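Local atomic coordinates of MexT protein (Pseudomonas aeruginosa, PDB entry 6L33), a protein that probably binds DNA as a LysR-type transcriptional activator that switches on the MexEF-OprN efflux pump, and is represented here by its regulatory domain. Residues Pro82-Gln93 / Leu167-Ala178. Residues are numbered along the deposited sequence; the frame is centred on the assembly and turned at random.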
ATOM      1  N   PRO B  82      -9.896  10.305 -16.177  1.00 25.57           N
ATOM      2  CA  PRO B  82      -9.758   8.848 -16.120  1.00 20.02           C
ATOM      3  C   PRO B  82      -8.921   8.302 -17.266  1.00 24.40           C
ATOM      4  O   PRO B  82      -8.866   8.867 -18.361  1.00 22.62           O
ATOM      5  CB  PRO B  82     -11.207   8.354 -16.211  1.00 19.27           C
ATOM      6  CG  PRO B  82     -11.922   9.432 -16.948  1.00 25.68           C
ATOM      7  CD  PRO B  82     -11.265  10.721 -16.539  1.00 19.00           C
ATOM      8  N   LYS B  83      -8.257   7.181 -16.988  1.00 15.68           N
ATOM      9  CA  LYS B  83      -7.440   6.490 -17.972  1.00 16.89           C
ATOM     10  C   LYS B  83      -7.693   4.994 -17.874  1.00 20.02           C
ATOM     11  O   LYS B  83      -7.892   4.461 -16.778  1.00 17.28           O
ATOM     12  CB  LYS B  83      -5.944   6.774 -17.768  1.00 24.01           C
ATOM     13  CG  LYS B  83      -5.514   8.187 -18.121  1.00 24.23           C
ATOM     14  CD  LYS B  83      -5.637   8.446 -19.615  1.00 21.83           C
ATOM     15  CE  LYS B  83      -5.144   9.839 -19.973  1.00 28.32           C
ATOM     16  NZ  LYS B  83      -5.329  10.135 -21.419  1.00 35.68           N
ATOM     17  N   ILE B  84      -7.695   4.328 -19.024  1.00 12.44           N
ATOM     18  CA  ILE B  84      -7.740   2.872 -19.093  1.00 14.83           C
ATOM     19  C   ILE B  84      -6.315   2.354 -19.125  1.00 19.27           C
ATOM     20  O   ILE B  84      -5.455   2.908 -19.817  1.00 16.73           O
ATOM     21  CB  ILE B  84      -8.523   2.392 -20.330  1.00 16.65           C
ATOM     22  CG1 ILE B  84      -9.959   2.908 -20.302  1.00 20.74           C
ATOM     23  CG2 ILE B  84      -8.505   0.871 -20.420  1.00 21.37           C
ATOM     24  CD1 ILE B  84     -10.613   2.797 -18.958  1.00 20.72           C
ATOM     25  N   LEU B  85      -6.059   1.288 -18.373  1.00 15.03           N
ATOM     26  CA  LEU B  85      -4.777   0.603 -18.381  1.00 13.75           C
ATOM     27  C   LEU B  85      -4.993  -0.815 -18.883  1.00 19.55           C
ATOM     28  O   LEU B  85      -5.905  -1.507 -18.418  1.00 14.69           O
ATOM     29  CB  LEU B  85      -4.154   0.581 -16.983  1.00 16.21           C
ATOM     30  CG  LEU B  85      -3.129   1.661 -16.632  1.00 24.03           C
ATOM     31  CD1 LEU B  85      -3.581   3.033 -17.094  1.00 25.48           C
ATOM     32  CD2 LEU B  85      -2.893   1.659 -15.135  1.00 23.04           C
ATOM     33  N   ARG B  86      -4.170  -1.246 -19.833  1.00 17.45           N
ATOM     34  CA  ARG B  86      -4.253  -2.612 -20.319  1.00 11.78           C
ATOM     35  C   ARG B  86      -2.854  -3.143 -20.580  1.00 15.29           C
ATOM     36  O   ARG B  86      -1.885  -2.387 -20.687  1.00 13.80           O
ATOM     37  CB  ARG B  86      -5.122  -2.722 -21.581  1.00 15.20           C
ATOM     38  CG  ARG B  86      -4.707  -1.842 -22.746  1.00 15.72           C
ATOM     39  CD  ARG B  86      -5.121  -2.511 -24.045  1.00 23.11           C
ATOM     40  NE  ARG B  86      -5.691  -1.594 -25.017  1.00 31.10           N
ATOM     41  CZ  ARG B  86      -6.186  -1.972 -26.191  1.00 20.10           C
ATOM     42  NH1 ARG B  86      -6.189  -3.255 -26.533  1.00 19.16           N
ATOM     43  NH2 ARG B  86      -6.684  -1.068 -27.017  1.00 20.33           N
ATOM     44  N   ALA B  87      -2.763  -4.471 -20.671  1.00 12.88           N
ATOM     45  CA  ALA B  87      -1.491  -5.152 -20.846  1.00 21.51           C
ATOM     46  C   ALA B  87      -1.468  -6.094 -22.039  1.00 16.29           C
ATOM     47  O   ALA B  87      -0.427  -6.707 -22.297  1.00 23.70           O
ATOM     48  CB  ALA B  87      -1.130  -5.939 -19.576  1.00 20.63           C
ATOM     49  N   ASP B  88      -2.574  -6.236 -22.765  1.00 15.01           N
ATOM     50  CA  ASP B  88      -2.601  -7.117 -23.918  1.00 11.93           C
ATOM     51  C   ASP B  88      -1.922  -6.448 -25.111  1.00 17.49           C
ATOM     52  O   ASP B  88      -1.558  -5.271 -25.077  1.00 15.35           O
ATOM     53  CB  ASP B  88      -4.037  -7.505 -24.265  1.00 20.64           C
ATOM     54  CG  ASP B  88      -4.866  -6.318 -24.707  1.00 25.03           C
ATOM     55  OD1 ASP B  88      -5.245  -5.506 -23.839  1.00 16.30           O
ATOM     56  OD2 ASP B  88      -5.133  -6.191 -25.919  1.00 19.38           O
ATOM     57  N   SER B  89      -1.763  -7.219 -26.186  1.00 15.30           N
ATOM     58  CA  SER B  89      -1.034  -6.768 -27.364  1.00 16.25           C
ATOM     59  C   SER B  89      -1.940  -6.523 -28.563  1.00 17.06           C
ATOM     60  O   SER B  89      -1.436  -6.313 -29.672  1.00 21.81           O
ATOM     61  CB  SER B  89       0.051  -7.785 -27.729  1.00 17.70           C
ATOM     62  OG  SER B  89      -0.483  -9.098 -27.793  1.00 26.30           O
ATOM     63  N   ALA B  90      -3.254  -6.539 -28.373  1.00 21.85           N
ATOM     64  CA  ALA B  90      -4.172  -6.362 -29.492  1.00 18.38           C
ATOM     65  C   ALA B  90      -4.094  -4.930 -30.011  1.00 18.39           C
ATOM     66  O   ALA B  90      -4.109  -3.985 -29.215  1.00 15.82           O
ATOM     67  CB  ALA B  90      -5.602  -6.696 -29.073  1.00 10.44           C
ATOM     68  N   PRO B  91      -4.012  -4.727 -31.323  1.00 19.45           N
ATOM     69  CA  PRO B  91      -3.921  -3.363 -31.849  1.00 18.45           C
ATOM     70  C   PRO B  91      -5.240  -2.624 -31.703  1.00 12.92           C
ATOM     71  O   PRO B  91      -6.318  -3.223 -31.659  1.00 15.71           O
ATOM     72  CB  PRO B  91      -3.568  -3.580 -33.323  1.00 19.99           C
ATOM     73  CG  PRO B  91      -4.216  -4.890 -33.648  1.00 19.61           C
ATOM     74  CD  PRO B  91      -4.050  -5.732 -32.401  1.00 16.27           C
ATOM     75  N   GLY B  92      -5.143  -1.307 -31.621  1.00 19.33           N
ATOM     76  CA  GLY B  92      -6.340  -0.483 -31.619  1.00 21.47           C
ATOM     77  C   GLY B  92      -6.842  -0.180 -30.223  1.00 27.88           C
ATOM     78  O   GLY B  92      -6.638  -0.937 -29.273  1.00 17.53           O
ATOM     79  N   GLN B  93      -7.517   0.958 -30.102  1.00 15.94           N
ATOM     80  CA  GLN B  93      -8.099   1.359 -28.833  1.00 19.21           C
ATOM     81  C   GLN B  93      -9.351   0.541 -28.543  1.00 19.86           C
ATOM     82  O   GLN B  93     -10.042   0.076 -29.452  1.00 14.06           O
ATOM     83  CB  GLN B  93      -8.436   2.851 -28.843  1.00 22.28           C
ATOM     84  CG  GLN B  93      -7.218   3.756 -28.717  1.00 31.86           C
ATOM     85  CD  GLN B  93      -7.521   5.059 -27.999  1.00 38.84           C
ATOM     86  OE1 GLN B  93      -8.254   5.083 -27.009  1.00 42.18           O
ATOM     87  NE2 GLN B  93      -6.955   6.152 -28.498  1.00 49.08           N
ATOM     88  N   LEU B 167       2.512  -1.483 -19.503  1.00 23.33           N
ATOM     89  CA  LEU B 167       1.103  -1.175 -19.691  1.00 24.99           C
ATOM     90  C   LEU B 167       0.917  -0.176 -20.825  1.00 20.33           C
ATOM     91  O   LEU B 167       1.835   0.561 -21.195  1.00 21.43           O
ATOM     92  CB  LEU B 167       0.481  -0.611 -18.409  1.00 20.76           C
ATOM     93  CG  LEU B 167       0.620  -1.442 -17.135  1.00 21.32           C
ATOM     94  CD1 LEU B 167       0.166  -0.628 -15.936  1.00 14.08           C
ATOM     95  CD2 LEU B 167      -0.178  -2.731 -17.249  1.00 24.31           C
ATOM     96  N   ARG B 168      -0.293  -0.169 -21.378  1.00 24.57           N
ATOM     97  CA  ARG B 168      -0.749   0.862 -22.299  1.00 25.34           C
ATOM     98  C   ARG B 168      -1.830   1.690 -21.618  1.00 19.93           C
ATOM     99  O   ARG B 168      -2.679   1.148 -20.904  1.00 18.56           O
ATOM    100  CB  ARG B 168      -1.305   0.260 -23.597  1.00 23.99           C
ATOM    101  CG  ARG B 168      -0.336  -0.622 -24.380  1.00 27.87           C
ATOM    102  CD  ARG B 168      -1.075  -1.708 -25.168  1.00 16.99           C
ATOM    103  NE  ARG B 168      -1.956  -1.163 -26.202  1.00 12.39           N
ATOM    104  CZ  ARG B 168      -2.714  -1.904 -27.007  1.00 21.02           C
ATOM    105  NH1 ARG B 168      -2.702  -3.226 -26.901  1.00 15.69           N
ATOM    106  NH2 ARG B 168      -3.485  -1.328 -27.922  1.00 18.18           N
ATOM    107  N   ALA B 169      -1.795   3.001 -21.833  1.00 21.81           N
ATOM    108  CA  ALA B 169      -2.814   3.905 -21.321  1.00 22.03           C
ATOM    109  C   ALA B 169      -3.578   4.531 -22.480  1.00 27.49           C
ATOM    110  O   ALA B 169      -2.991   4.872 -23.511  1.00 23.74           O
ATOM    111  CB  ALA B 169      -2.194   5.000 -20.448  1.00 19.14           C
ATOM    112  N   GLU B 170      -4.891   4.671 -22.311  1.00 16.43           N
ATOM    113  CA  GLU B 170      -5.717   5.321 -23.316  1.00 20.87           C
ATOM    114  C   GLU B 170      -6.906   5.980 -22.635  1.00 23.79           C
ATOM    115  O   GLU B 170      -7.264   5.645 -21.502  1.00 19.30           O
ATOM    116  CB  GLU B 170      -6.191   4.334 -24.395  1.00 23.07           C
ATOM    117  CG  GLU B 170      -6.735   3.015 -23.862  1.00 29.06           C
ATOM    118  CD  GLU B 170      -7.093   2.034 -24.970  1.00 29.15           C
ATOM    119  OE1 GLU B 170      -8.300   1.823 -25.216  1.00 24.91           O
ATOM    120  OE2 GLU B 170      -6.170   1.471 -25.596  1.00 22.56           O
ATOM    121  N   ASP B 171      -7.507   6.935 -23.338  1.00 21.68           N
ATOM    122  CA  ASP B 171      -8.729   7.550 -22.846  1.00 20.66           C
ATOM    123  C   ASP B 171      -9.872   6.538 -22.897  1.00 15.65           C
ATOM    124  O   ASP B 171      -9.948   5.734 -23.832  1.00 22.38           O
ATOM    125  CB  ASP B 171      -9.085   8.785 -23.676  1.00 22.12           C
ATOM    126  CG  ASP B 171      -8.068   9.901 -23.531  1.00 29.29           C
ATOM    127  OD1 ASP B 171      -7.810  10.330 -22.385  1.00 23.09           O
ATOM    128  OD2 ASP B 171      -7.530  10.352 -24.563  1.00 36.60           O
ATOM    129  N   PRO B 172     -10.769   6.546 -21.909  1.00 15.81           N
ATOM    130  CA  PRO B 172     -11.859   5.569 -21.907  1.00 18.48           C
ATOM    131  C   PRO B 172     -12.852   5.862 -23.015  1.00 16.83           C
ATOM    132  O   PRO B 172     -12.988   7.016 -23.458  1.00 18.39           O
ATOM    133  CB  PRO B 172     -12.500   5.754 -20.518  1.00 14.83           C
ATOM    134  CG  PRO B 172     -11.500   6.532 -19.715  1.00 18.82           C
ATOM    135  CD  PRO B 172     -10.768   7.383 -20.699  1.00 19.26           C
ATOM    136  N   PRO B 173     -13.586   4.841 -23.493  1.00 17.02           N
ATOM    137  CA  PRO B 173     -14.573   5.070 -24.557  1.00 22.29           C
ATOM    138  C   PRO B 173     -15.891   5.609 -24.024  1.00 22.05           C
ATOM    139  O   PRO B 173     -16.938   5.469 -24.663  1.00 27.13           O
ATOM    140  CB  PRO B 173     -14.743   3.677 -25.170  1.00 24.96           C
ATOM    141  CG  PRO B 173     -14.538   2.757 -24.015  1.00 16.92           C
ATOM    142  CD  PRO B 173     -13.513   3.419 -23.107  1.00 21.52           C
ATOM    143  N   PHE B 174     -15.842   6.221 -22.845  1.00 16.96           N
ATOM    144  CA  PHE B 174     -17.004   6.815 -22.199  1.00 15.92           C
ATOM    145  C   PHE B 174     -16.491   7.724 -21.091  1.00 17.52           C
ATOM    146  O   PHE B 174     -15.298   7.740 -20.777  1.00 19.51           O
ATOM    147  CB  PHE B 174     -17.962   5.751 -21.653  1.00 17.19           C
ATOM    148  CG  PHE B 174     -17.355   4.871 -20.596  1.00 24.41           C
ATOM    149  CD1 PHE B 174     -16.578   3.778 -20.944  1.00 16.83           C
ATOM    150  CD2 PHE B 174     -17.568   5.134 -19.252  1.00 29.13           C
ATOM    151  CE1 PHE B 174     -16.019   2.969 -19.973  1.00 22.23           C
ATOM    152  CE2 PHE B 174     -17.015   4.327 -18.276  1.00 18.34           C
ATOM    153  CZ  PHE B 174     -16.238   3.244 -18.636  1.00 24.99           C
ATOM    154  N   GLU B 175     -17.408   8.479 -20.495  1.00 16.59           N
ATOM    155  CA  GLU B 175     -17.066   9.468 -19.484  1.00 22.65           C
ATOM    156  C   GLU B 175     -17.371   8.932 -18.092  1.00 18.45           C
ATOM    157  O   GLU B 175     -18.467   8.421 -17.847  1.00 18.35           O
ATOM    158  CB  GLU B 175     -17.832  10.768 -19.719  1.00 26.51           C
ATOM    159  CG  GLU B 175     -17.249  11.944 -18.978  1.00 29.46           C
ATOM    160  CD  GLU B 175     -15.872  12.304 -19.488  1.00 37.47           C
ATOM    161  OE1 GLU B 175     -15.787  13.110 -20.436  1.00 35.90           O
ATOM    162  OE2 GLU B 175     -14.877  11.771 -18.949  1.00 41.71           O
ATOM    163  N   THR B 176     -16.411   9.070 -17.180  1.00 26.81           N
ATOM    164  CA  THR B 176     -16.602   8.635 -15.805  1.00 22.88           C
ATOM    165  C   THR B 176     -15.891   9.597 -14.861  1.00 24.91           C
ATOM    166  O   THR B 176     -15.143  10.483 -15.284  1.00 28.42           O
ATOM    167  CB  THR B 176     -16.121   7.191 -15.602  1.00 20.61           C
ATOM    168  OG1 THR B 176     -16.625   6.686 -14.359  1.00 22.26           O
ATOM    169  CG2 THR B 176     -14.600   7.116 -15.613  1.00 25.68           C
ATOM    170  N   ARG B 177     -16.142   9.415 -13.567  1.00 27.57           N
ATOM    171  CA  ARG B 177     -15.607  10.293 -12.536  0.59 27.82           C
ATOM    172  C   ARG B 177     -14.093  10.149 -12.421  1.00 28.35           C
ATOM    173  O   ARG B 177     -13.525   9.090 -12.703  1.00 22.86           O
ATOM    174  CB  ARG B 177     -16.250   9.963 -11.187  0.59 25.51           C
ATOM    175  CG  ARG B 177     -16.974  11.109 -10.506  0.59 32.50           C
ATOM    176  CD  ARG B 177     -17.561  10.646  -9.178  0.59 29.41           C
ATOM    177  NE  ARG B 177     -18.666  11.488  -8.731  0.59 38.79           N
ATOM    178  CZ  ARG B 177     -19.948  11.227  -8.966  0.59 39.12           C
ATOM    179  NH1 ARG B 177     -20.293  10.143  -9.648  0.59 30.04           N
ATOM    180  NH2 ARG B 177     -20.886  12.051  -8.520  0.59 34.11           N
ATOM    181  N   ALA B 178     -13.447  11.217 -11.962  1.00 22.58           N
ATOM    182  CA  ALA B 178     -12.031  11.188 -11.613  1.00 23.40           C
ATOM    183  C   ALA B 178     -11.822  12.257 -10.550  1.00 29.96           C
ATOM    184  O   ALA B 178     -11.876  13.453 -10.858  1.00 25.07           O
ATOM    185  CB  ALA B 178     -11.142  11.426 -12.829  1.00 26.80           C
TER
HETATM  186  O   HOH W   1      -9.851  10.780 -19.971  1.00 25.51           O
HETATM  187  O   HOH W   2      -6.161   7.674 -25.847  1.00 29.23           O
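Arg168 lays its guanidinium flat against that of Arg86 where strand 168-170 runs antiparallel to strand 82-86, forming one border of a mixed sheet in the periplasmic-binding-protein-like regulatory domain. The planes are 19° apart and their centres 3.6 Å from one another, a stack of two cations probably made tolerable by the oxygen atoms at their edges. Arg168, bent at chi3 (64°), turns its flat end into the loop after strand 82-86. There Arg168 NH1 and NH2 together grip Ala90 O, and Arg168 NH1 also donates to Asp88 O at 3.0 Å, from above that carbonyl plane. Arginine suits the place because one flat group can serve two carbonyls at once. In the other half of the stack, Arg86 NE donates to Glu170 OE2 at 3.2 Å; the oxygen lies in the guanidinium plane, but the nitrogen comes from above the carboxylate plane. With CG set between backbone N and carbonyl carbon (chi1 46°) and an extended chain, Glu170 carries its acid to Arg86, probably offsetting the paired charge; its OE1 accepts from Leu94 N. Asp88 adds a second counter-charge to Arg86 and also pairs with Arg102. At the other end Pro82, a compact apolar ring, packs against Thr176 and Ala178: its CB lies 3.7 Å from Thr176 CG2, while its CD packs 3.8 Å from Ala178 CB.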